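Local coordinates for SnoaL-like domain protein (Mycobacterium hassiacum, PDB 6P44), which is a ketosteroid isomerase, catalysing the shift of a steroid carbon-carbon double bond into conjugation with the 3-keto group, at residues B[9-14]-B[68-73]; B[34-39]-B[52-57]. The protein carries 1 engineered substitution. All blocks are in the same frame, centred on the assembly; numbering follows the deposited sequence.

Contact 1 of 2, residues B[9-14]-B[68-73]. With DNX (3,4-dinitrophenol), chain H; GAI (guanidine), chain G.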
ATOM      1  N   ASN B   9       8.016  -7.707 -12.539  1.00 13.49           N
ATOM      2  CA  ASN B   9       8.930  -8.837 -12.624  1.00 14.79           C
ATOM      3  C   ASN B   9       9.822  -8.904 -11.395  1.00 14.54           C
ATOM      4  O   ASN B   9      10.100  -9.989 -10.877  1.00 16.01           O
ATOM      5  CB  ASN B   9       9.802  -8.716 -13.872  1.00 15.70           C
ATOM      6  CG  ASN B   9       9.036  -8.980 -15.164  1.00 16.99           C
ATOM      7  OD1 ASN B   9       7.931  -9.528 -15.160  1.00 18.03           O
ATOM      8  ND2 ASN B   9       9.627  -8.586 -16.283  1.00 17.74           N
ATOM      9  N   THR B  10      10.318  -7.754 -10.944  1.00 13.99           N
ATOM     10  CA  THR B  10      11.182  -7.754  -9.771  1.00 14.24           C
ATOM     11  C   THR B  10      10.437  -8.219  -8.530  1.00 13.42           C
ATOM     12  O   THR B  10      10.998  -8.960  -7.716  1.00 14.30           O
ATOM     13  CB  THR B  10      11.793  -6.367  -9.587  1.00 13.59           C
ATOM     14  OG1 THR B  10      12.562  -6.061 -10.765  1.00 14.65           O
ATOM     15  CG2 THR B  10      12.666  -6.295  -8.322  1.00 14.01           C
ATOM     16  N   VAL B  11       9.177  -7.801  -8.371  1.00 12.25           N
ATOM     17  CA  VAL B  11       8.374  -8.308  -7.263  1.00 12.82           C
ATOM     18  C   VAL B  11       8.271  -9.824  -7.324  1.00 14.12           C
ATOM     19  O   VAL B  11       8.380 -10.508  -6.302  1.00 14.18           O
ATOM     20  CB  VAL B  11       6.992  -7.632  -7.205  1.00 11.69           C
ATOM     21  CG1 VAL B  11       6.106  -8.341  -6.196  1.00 13.03           C
ATOM     22  CG2 VAL B  11       7.142  -6.154  -6.837  1.00 11.92           C
ATOM     23  N   HIS B  12       8.033 -10.380  -8.512  1.00 16.15           N
ATOM     24  CA  HIS B  12       7.947 -11.833  -8.602  1.00 17.80           C
ATOM     25  C   HIS B  12       9.266 -12.502  -8.221  1.00 19.09           C
ATOM     26  O   HIS B  12       9.262 -13.561  -7.582  1.00 21.10           O
ATOM     27  CB  HIS B  12       7.466 -12.257  -9.982  1.00 21.75           C
ATOM     28  CG  HIS B  12       5.990 -12.139 -10.151  1.00 23.68           C
ATOM     29  ND1 HIS B  12       5.127 -13.189  -9.929  1.00 25.88           N
ATOM     30  CD2 HIS B  12       5.218 -11.093 -10.528  1.00 25.22           C
ATOM     31  CE1 HIS B  12       3.889 -12.795 -10.159  1.00 26.47           C
ATOM     32  NE2 HIS B  12       3.915 -11.527 -10.523  1.00 26.26           N
ATOM     33  N   ARG B  13      10.399 -11.895  -8.544  0.51 18.14           N
ATOM     34  CA  ARG B  13      11.639 -12.536  -8.132  0.51 17.81           C
ATOM     35  C   ARG B  13      11.874 -12.383  -6.637  0.51 16.42           C
ATOM     36  O   ARG B  13      12.438 -13.285  -6.005  0.51 17.46           O
ATOM     37  CB  ARG B  13      12.801 -12.003  -8.941  0.51 17.40           C
ATOM     38  CG  ARG B  13      12.689 -12.409 -10.380  0.51 17.08           C
ATOM     39  CD  ARG B  13      13.999 -12.233 -11.072  0.51 16.05           C
ATOM     40  NE  ARG B  13      14.556 -10.902 -10.843  0.51 15.37           N
ATOM     41  CZ  ARG B  13      14.112  -9.793 -11.420  0.51 15.01           C
ATOM     42  NH1 ARG B  13      13.093  -9.841 -12.263  0.51 14.98           N
ATOM     43  NH2 ARG B  13      14.682  -8.626 -11.143  0.51 16.10           N
ATOM     44  N   TYR B  14      11.433 -11.267  -6.051  1.00 15.53           N
ATOM     45  CA  TYR B  14      11.464 -11.138  -4.602  1.00 15.03           C
ATOM     46  C   TYR B  14      10.694 -12.278  -3.956  1.00 15.18           C
ATOM     47  O   TYR B  14      11.189 -12.942  -3.040  1.00 15.00           O
ATOM     48  CB  TYR B  14      10.864  -9.779  -4.221  1.00 14.59           C
ATOM     49  CG  TYR B  14      10.662  -9.598  -2.746  1.00 13.82           C
ATOM     50  CD1 TYR B  14      11.735  -9.363  -1.917  1.00 14.02           C
ATOM     51  CD2 TYR B  14       9.401  -9.671  -2.177  1.00 13.19           C
ATOM     52  CE1 TYR B  14      11.575  -9.209  -0.565  1.00 14.50           C
ATOM     53  CE2 TYR B  14       9.226  -9.511  -0.809  1.00 12.88           C
ATOM     54  CZ  TYR B  14      10.322  -9.268  -0.008  1.00 13.24           C
ATOM     55  OH  TYR B  14      10.193  -9.109   1.358  1.00 14.14           O
ATOM     56  N   LYS B  68      -2.351 -12.363  -4.810  0.57 15.69           N
ATOM     57  CA  LYS B  68      -3.790 -12.214  -5.007  0.57 15.91           C
ATOM     58  C   LYS B  68      -4.123 -11.100  -5.996  0.57 15.34           C
ATOM     59  O   LYS B  68      -5.019 -11.259  -6.836  0.57 16.15           O
ATOM     60  CB  LYS B  68      -4.474 -11.961  -3.662  0.57 17.96           C
ATOM     61  CG  LYS B  68      -4.326 -13.114  -2.671  0.57 21.16           C
ATOM     62  CD  LYS B  68      -4.895 -12.765  -1.292  0.57 23.94           C
ATOM     63  CE  LYS B  68      -6.398 -12.567  -1.329  0.57 25.52           C
ATOM     64  NZ  LYS B  68      -7.107 -13.837  -1.633  0.57 27.03           N
ATOM     65  N   THR B  69      -3.414  -9.980  -5.919  1.00 14.99           N
ATOM     66  CA  THR B  69      -3.531  -8.930  -6.909  1.00 14.52           C
ATOM     67  C   THR B  69      -2.288  -8.062  -6.810  1.00 14.68           C
ATOM     68  O   THR B  69      -1.715  -7.877  -5.729  1.00 15.60           O
ATOM     69  CB  THR B  69      -4.820  -8.107  -6.728  1.00 16.21           C
ATOM     70  OG1 THR B  69      -4.915  -7.115  -7.757  1.00 17.00           O
ATOM     71  CG2 THR B  69      -4.874  -7.432  -5.377  1.00 17.02           C
ATOM     72  N   LEU B  70      -1.878  -7.538  -7.955  1.00 15.00           N
ATOM     73  CA  LEU B  70      -0.673  -6.737  -8.057  1.00 15.26           C
ATOM     74  C   LEU B  70      -0.942  -5.588  -9.017  1.00 14.73           C
ATOM     75  O   LEU B  70      -1.527  -5.789 -10.089  1.00 16.51           O
ATOM     76  CB  LEU B  70       0.491  -7.597  -8.565  1.00 16.26           C
ATOM     77  CG  LEU B  70       1.851  -6.908  -8.712  1.00 16.65           C
ATOM     78  CD1 LEU B  70       2.957  -7.908  -8.434  1.00 18.02           C
ATOM     79  CD2 LEU B  70       2.054  -6.304 -10.083  1.00 17.48           C
ATOM     80  N   ARG B  71      -0.541  -4.386  -8.622  1.00 13.54           N
ATOM     81  CA  ARG B  71      -0.743  -3.187  -9.431  1.00 13.02           C
ATOM     82  C   ARG B  71       0.582  -2.445  -9.533  1.00 11.65           C
ATOM     83  O   ARG B  71       1.028  -1.811  -8.561  1.00 12.19           O
ATOM     84  CB  ARG B  71      -1.832  -2.275  -8.846  1.00 14.23           C
ATOM     85  CG  ARG B  71      -3.235  -2.899  -8.809  1.00 15.95           C
ATOM     86  CD  ARG B  71      -3.624  -3.345  -7.434  1.00 15.37           C
ATOM     87  NE  ARG B  71      -4.767  -4.266  -7.401  1.00 14.05           N
ATOM     88  CZ  ARG B  71      -6.047  -3.930  -7.218  1.00 13.81           C
ATOM     89  NH1 ARG B  71      -6.416  -2.677  -7.057  1.00 14.22           N
ATOM     90  NH2 ARG B  71      -6.977  -4.880  -7.203  1.00 14.23           N
ATOM     91  N   ALA B  72       1.192  -2.512 -10.709  1.00 11.42           N
ATOM     92  CA  ALA B  72       2.439  -1.823 -11.008  1.00 11.18           C
ATOM     93  C   ALA B  72       2.101  -0.530 -11.735  1.00 11.38           C
ATOM     94  O   ALA B  72       1.593  -0.554 -12.862  1.00 12.00           O
ATOM     95  CB  ALA B  72       3.363  -2.718 -11.832  1.00 12.38           C
ATOM     96  N   LEU B  73       2.387   0.595 -11.081  1.00 11.26           N
ATOM     97  CA  LEU B  73       1.946   1.917 -11.513  1.00 10.82           C
ATOM     98  C   LEU B  73       3.086   2.887 -11.274  1.00 11.19           C
ATOM     99  O   LEU B  73       3.610   2.945 -10.167  1.00 11.76           O
ATOM    100  CB  LEU B  73       0.750   2.393 -10.660  1.00 11.85           C
ATOM    101  CG  LEU B  73      -0.448   1.457 -10.673  1.00 12.26           C
ATOM    102  CD1 LEU B  73      -1.496   1.959  -9.721  1.00 12.34           C
ATOM    103  CD2 LEU B  73      -1.040   1.288 -12.064  1.00 13.65           C
TER
HETATM  104  C1  DNX H 201       7.755  -9.620   3.511  0.52 16.50           C
HETATM  105  C2  DNX H 201       8.677 -10.592   3.869  0.52 19.35           C
HETATM  106  C3  DNX H 201       8.532 -11.234   5.078  0.52 22.36           C
HETATM  107  N3  DNX H 201       9.547 -12.231   5.419  0.52 26.43           N
HETATM  108  C4  DNX H 201       7.476 -10.931   5.926  0.52 21.50           C
HETATM  109  N4  DNX H 201       7.301 -11.583   7.222  0.52 24.55           N
HETATM  110  C5  DNX H 201       6.553  -9.970   5.559  0.52 18.92           C
HETATM  111  C6  DNX H 201       6.694  -9.311   4.351  0.52 17.17           C
HETATM  112  O1  DNX H 201       7.906  -8.979   2.321  0.52 14.05           O
HETATM  113  O31 DNX H 201      10.560 -11.853   5.983  0.52 27.39           O
HETATM  114  O32 DNX H 201       9.349 -13.394   5.099  0.52 28.64           O
HETATM  115  O41 DNX H 201       6.889 -10.912   8.154  0.52 25.82           O
HETATM  116  O42 DNX H 201       7.561 -12.773   7.311  0.52 25.25           O
HETATM  117  C   GAI G 205      -8.733  -7.257  -9.681  1.00 46.80           C
HETATM  118  N1  GAI G 205      -8.088  -7.586  -8.528  1.00 46.70           N
HETATM  119  N2  GAI G 205      -8.063  -7.516 -10.834  1.00 47.08           N
HETATM  120  N3  GAI G 205      -9.929  -6.753  -9.690  1.00 46.48           N

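Contact 2 of 2, residues B[34-39]-B[52-57]. Engineered in segment 34-39: Asn38 (natural residue Asp). With DNX (3,4-dinitrophenol), chain H.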
ATOM      1  N   ALA B  34      18.485   1.560   0.132  1.00 15.51           N
ATOM      2  CA  ALA B  34      17.076   1.235   0.225  1.00 14.43           C
ATOM      3  C   ALA B  34      16.623   1.225   1.677  1.00 14.41           C
ATOM      4  O   ALA B  34      17.426   1.111   2.606  1.00 14.41           O
ATOM      5  CB  ALA B  34      16.830  -0.152  -0.373  1.00 14.77           C
ATOM      6  N   THR B  35      15.313   1.319   1.858  1.00 13.19           N
ATOM      7  CA  THR B  35      14.690   1.198   3.163  1.00 13.36           C
ATOM      8  C   THR B  35      13.694   0.046   3.179  1.00 12.34           C
ATOM      9  O   THR B  35      13.006  -0.221   2.191  1.00 12.48           O
ATOM     10  CB  THR B  35      13.964   2.497   3.548  1.00 13.71           C
ATOM     11  OG1 THR B  35      12.970   2.821   2.560  1.00 13.92           O
ATOM     12  CG2 THR B  35      14.954   3.642   3.655  1.00 14.94           C
ATOM     13  N   VAL B  36      13.603  -0.621   4.328  1.00 12.57           N
ATOM     14  CA  VAL B  36      12.601  -1.658   4.567  1.00 12.05           C
ATOM     15  C   VAL B  36      11.906  -1.326   5.873  1.00 11.85           C
ATOM     16  O   VAL B  36      12.562  -1.166   6.912  1.00 12.58           O
ATOM     17  CB  VAL B  36      13.213  -3.068   4.634  1.00 12.76           C
ATOM     18  CG1 VAL B  36      12.175  -4.082   5.143  1.00 13.58           C
ATOM     19  CG2 VAL B  36      13.737  -3.483   3.268  1.00 13.58           C
ATOM     20  N   GLU B  37      10.580  -1.248   5.830  1.00 11.19           N
ATOM     21  CA  GLU B  37       9.758  -1.025   7.014  1.00 11.89           C
ATOM     22  C   GLU B  37       8.782  -2.194   7.085  1.00 12.06           C
ATOM     23  O   GLU B  37       7.783  -2.228   6.357  1.00 12.78           O
ATOM     24  CB  GLU B  37       9.070   0.334   6.938  1.00 13.57           C
ATOM     25  CG  GLU B  37       8.452   0.775   8.223  1.00 14.91           C
ATOM     26  CD  GLU B  37       7.801   2.160   8.139  1.00 15.23           C
ATOM     27  OE1 GLU B  37       8.192   2.960   7.270  1.00 17.37           O
ATOM     28  OE2 GLU B  37       6.905   2.455   8.954  1.00 15.59           O
ATOM     29  N   ASN B  38       9.093  -3.171   7.941  1.00 11.90           N
ATOM     30  CA  ASN B  38       8.325  -4.411   8.026  1.00 11.27           C
ATOM     31  C   ASN B  38       8.217  -4.829   9.489  1.00 11.72           C
ATOM     32  O   ASN B  38       9.189  -5.357  10.050  1.00 13.06           O
ATOM     33  CB  ASN B  38       8.987  -5.530   7.228  1.00 13.27           C
ATOM     34  CG  ASN B  38       8.202  -6.804   7.301  1.00 14.61           C
ATOM     35  OD1 ASN B  38       7.042  -6.786   7.682  1.00 14.85           O
ATOM     36  ND2 ASN B  38       8.823  -7.919   6.936  1.00 17.59           N
ATOM     37  N   PRO B  39       7.056  -4.646  10.132  1.00 11.33           N
ATOM     38  CA  PRO B  39       5.847  -4.023   9.585  1.00 11.35           C
ATOM     39  C   PRO B  39       5.941  -2.505   9.603  1.00 11.23           C
ATOM     40  O   PRO B  39       6.748  -1.921  10.335  1.00 12.36           O
ATOM     41  CB  PRO B  39       4.772  -4.466  10.565  1.00 11.63           C
ATOM     42  CG  PRO B  39       5.486  -4.537  11.861  1.00 12.04           C
ATOM     43  CD  PRO B  39       6.857  -5.094  11.523  1.00 11.45           C
ATOM     44  N   ARG B  52      20.101  -6.990   4.422  1.00 17.58           N
ATOM     45  CA  ARG B  52      20.527  -8.384   4.376  1.00 18.70           C
ATOM     46  C   ARG B  52      20.450  -9.025   5.760  1.00 18.92           C
ATOM     47  O   ARG B  52      20.018 -10.177   5.906  1.00 19.51           O
ATOM     48  CB  ARG B  52      21.934  -8.491   3.789  1.00 20.37           C
ATOM     49  CG  ARG B  52      22.528  -9.884   3.852  1.00 22.75           C
ATOM     50  CD  ARG B  52      21.657 -10.932   3.175  1.00 24.87           C
ATOM     51  NE  ARG B  52      22.246 -12.266   3.274  1.00 27.08           N
ATOM     52  CZ  ARG B  52      22.203 -13.030   4.363  1.00 27.97           C
ATOM     53  NH1 ARG B  52      21.600 -12.608   5.476  1.00 28.29           N
ATOM     54  NH2 ARG B  52      22.780 -14.219   4.345  1.00 28.68           N
ATOM     55  N   GLY B  53      20.866  -8.300   6.795  1.00 18.44           N
ATOM     56  CA  GLY B  53      20.785  -8.862   8.134  1.00 18.78           C
ATOM     57  C   GLY B  53      19.353  -9.151   8.530  1.00 18.29           C
ATOM     58  O   GLY B  53      19.052 -10.191   9.125  1.00 19.42           O
ATOM     59  N   PHE B  54      18.446  -8.224   8.214  0.57 18.16           N
ATOM     60  CA  PHE B  54      17.031  -8.412   8.530  0.57 17.90           C
ATOM     61  C   PHE B  54      16.504  -9.711   7.937  0.57 16.59           C
ATOM     62  O   PHE B  54      15.830 -10.492   8.619  0.57 17.10           O
ATOM     63  CB  PHE B  54      16.231  -7.221   8.000  0.57 18.89           C
ATOM     64  CG  PHE B  54      14.736  -7.398   8.097  0.57 19.45           C
ATOM     65  CD1 PHE B  54      14.074  -7.152   9.292  0.57 20.10           C
ATOM     66  CD2 PHE B  54      13.994  -7.819   7.004  0.57 19.91           C
ATOM     67  CE1 PHE B  54      12.700  -7.317   9.392  0.57 20.39           C
ATOM     68  CE2 PHE B  54      12.623  -7.985   7.099  0.57 19.60           C
ATOM     69  CZ  PHE B  54      11.974  -7.733   8.298  0.57 20.19           C
ATOM     70  N   TYR B  55      16.793  -9.953   6.660  1.00 16.31           N
ATOM     71  CA  TYR B  55      16.276 -11.132   5.986  1.00 16.42           C
ATOM     72  C   TYR B  55      17.033 -12.408   6.342  1.00 18.66           C
ATOM     73  O   TYR B  55      16.666 -13.483   5.856  1.00 18.45           O
ATOM     74  CB  TYR B  55      16.309 -10.917   4.476  1.00 16.18           C
ATOM     75  CG  TYR B  55      15.203 -10.045   3.934  1.00 15.51           C
ATOM     76  CD1 TYR B  55      13.916 -10.536   3.775  1.00 15.42           C
ATOM     77  CD2 TYR B  55      15.458  -8.743   3.536  1.00 14.63           C
ATOM     78  CE1 TYR B  55      12.903  -9.741   3.261  1.00 14.62           C
ATOM     79  CE2 TYR B  55      14.448  -7.942   3.023  1.00 14.25           C
ATOM     80  CZ  TYR B  55      13.191  -8.455   2.874  1.00 13.72           C
ATOM     81  OH  TYR B  55      12.207  -7.661   2.352  1.00 12.87           O
ATOM     82  N   GLY B  56      18.048 -12.327   7.201  1.00 21.13           N
ATOM     83  CA  GLY B  56      18.915 -13.469   7.430  1.00 23.48           C
ATOM     84  C   GLY B  56      18.193 -14.683   7.972  1.00 26.03           C
ATOM     85  O   GLY B  56      18.619 -15.817   7.738  1.00 26.86           O
ATOM     86  N   ASN B  57      17.097 -14.474   8.701  1.00 26.83           N
ATOM     87  CA  ASN B  57      16.377 -15.591   9.296  1.00 30.11           C
ATOM     88  C   ASN B  57      15.636 -16.437   8.272  1.00 31.46           C
ATOM     89  O   ASN B  57      15.178 -17.534   8.613  1.00 32.88           O
ATOM     90  CB  ASN B  57      15.388 -15.082  10.353  1.00 31.66           C
ATOM     91  CG  ASN B  57      14.496 -13.960   9.837  1.00 33.31           C
ATOM     92  OD1 ASN B  57      14.511 -13.632   8.660  1.00 35.44           O
ATOM     93  ND2 ASN B  57      13.723 -13.360  10.732  1.00 33.80           N
TER
HETATM   94  C1  DNX H 201       7.755  -9.620   3.511  0.52 16.50           C
HETATM   95  C2  DNX H 201       8.677 -10.592   3.869  0.52 19.35           C
HETATM   96  C3  DNX H 201       8.532 -11.234   5.078  0.52 22.36           C
HETATM   97  N3  DNX H 201       9.547 -12.231   5.419  0.52 26.43           N
HETATM   98  C4  DNX H 201       7.476 -10.931   5.926  0.52 21.50           C
HETATM   99  N4  DNX H 201       7.301 -11.583   7.222  0.52 24.55           N
HETATM  100  C5  DNX H 201       6.553  -9.970   5.559  0.52 18.92           C
HETATM  101  C6  DNX H 201       6.694  -9.311   4.351  0.52 17.17           C
HETATM  102  O1  DNX H 201       7.906  -8.979   2.321  0.52 14.05           O
HETATM  103  O31 DNX H 201      10.560 -11.853   5.983  0.52 27.39           O
HETATM  104  O32 DNX H 201       9.349 -13.394   5.099  0.52 28.64           O
HETATM  105  O41 DNX H 201       6.889 -10.912   8.154  0.52 25.82           O
HETATM  106  O42 DNX H 201       7.561 -12.773   7.311  0.52 25.25           O

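Contact 1 of 2, residues B[9-14]-B[68-73]
In the NTF2-type fold of this isomerase a long helix packs across a curved sheet, and Val11 and His12 of helix 4-20 meet Leu70 of strand 64-73, outermost in the sheet of this chain. The contact is small and mostly apolar. Val11 sends CG1 to CD1 of Leu70 at 3.9 Å, and the two side chains lie alongside, running in opposing senses. The anti torsion of Val11 (chi1 171°) places CG1 against the leucine. The His12 ring approaches the same leucine methyl obliquely, NE2 lying 4.3 Å from CD1, on the more exposed side. Val11 is also packed against Phe79, Met100 and Phe102 of the neighbouring strands. One turn further along the helix, Tyr14 enters the ligand pocket: its OH lies 2.5 Å from O1 of 3,4-dinitrophenol, a very short hydrogen bond at the edge of the tyrosine ring, consistent with the ketosteroid isomerase oxyanion hole, where this phenol probably mimics the dienolate. The strand's other face looks to the second subunit, whose Asp95 forms a salt bridge with Arg71 and binds the guanidine. There Arg71 donates two hydrogen bonds to OG1 of Thr69, from NE (2.9 Å) and NH2 (3.1 Å), with OG1 in the guanidinium plane.

Contact 2 of 2, residues B[34-39]-B[52-57]
Phe54 of helix 48-54 meets Asn38 edge-on, and the two side chains cross at about a right angle. The amide and ring planes are turned 65° apart, with ND2 of Asn38 near the plane of the phenyl ring and 3.4 Å from its CZ. The amide nitrogen therefore meets the C-H rim of the ring rather than its pi face. In both side chains CG is anti to the backbone N (chi1 -180° for Asn38, 172° for Phe54), which carries each group into the gap between the segments, one from the loop after strand 34-37 and the other from the helix. Val36, two residues before Asn38, adds a looser apolar contact, its CG1 lying 4.4 Å from CE2 of Phe54 at an oblique angle. On the helix side the phenyl ring leans on its neighbour: CD2 of Phe54 stands 3.8 Å above the centre of the Tyr55 ring. Asn38, engineered in place of the natural Asp, also lines the pocket, its ND2 poised over the face of the dinitrophenol ring, 3.4 Å from C5. OD1 accepts a hydrogen bond from the indole NE1 of Trp115. The amide is thus oriented through its oxygen, while ND2 packs against the phenyl edge and over the ligand face, probably where the aspartate that serves this enzyme family as general base would reach the substrate.

The two contacts illustrate how separate pieces of packing can converge on one pocket. Their centres are 18 Å apart, on opposite sides of the chain's centre, and contact 2 is nested within the loop that contact 1 closes; both reach the same sheet. They meet at the phenol end of the ligand, where Tyr14 OH of contact 1 lies 2.7 Å from Tyr55 OH of contact 2, a probable hydrogen bond, and Tyr55 OH is hydrogen-bonded in turn to Tyr30 OH. Contact 1 thus addresses the 3,4-dinitrophenol through its oxygen O1, and contact 2 through its ring. Strand 64-73, which follows helix 48-54 in the chain, faces the second subunit.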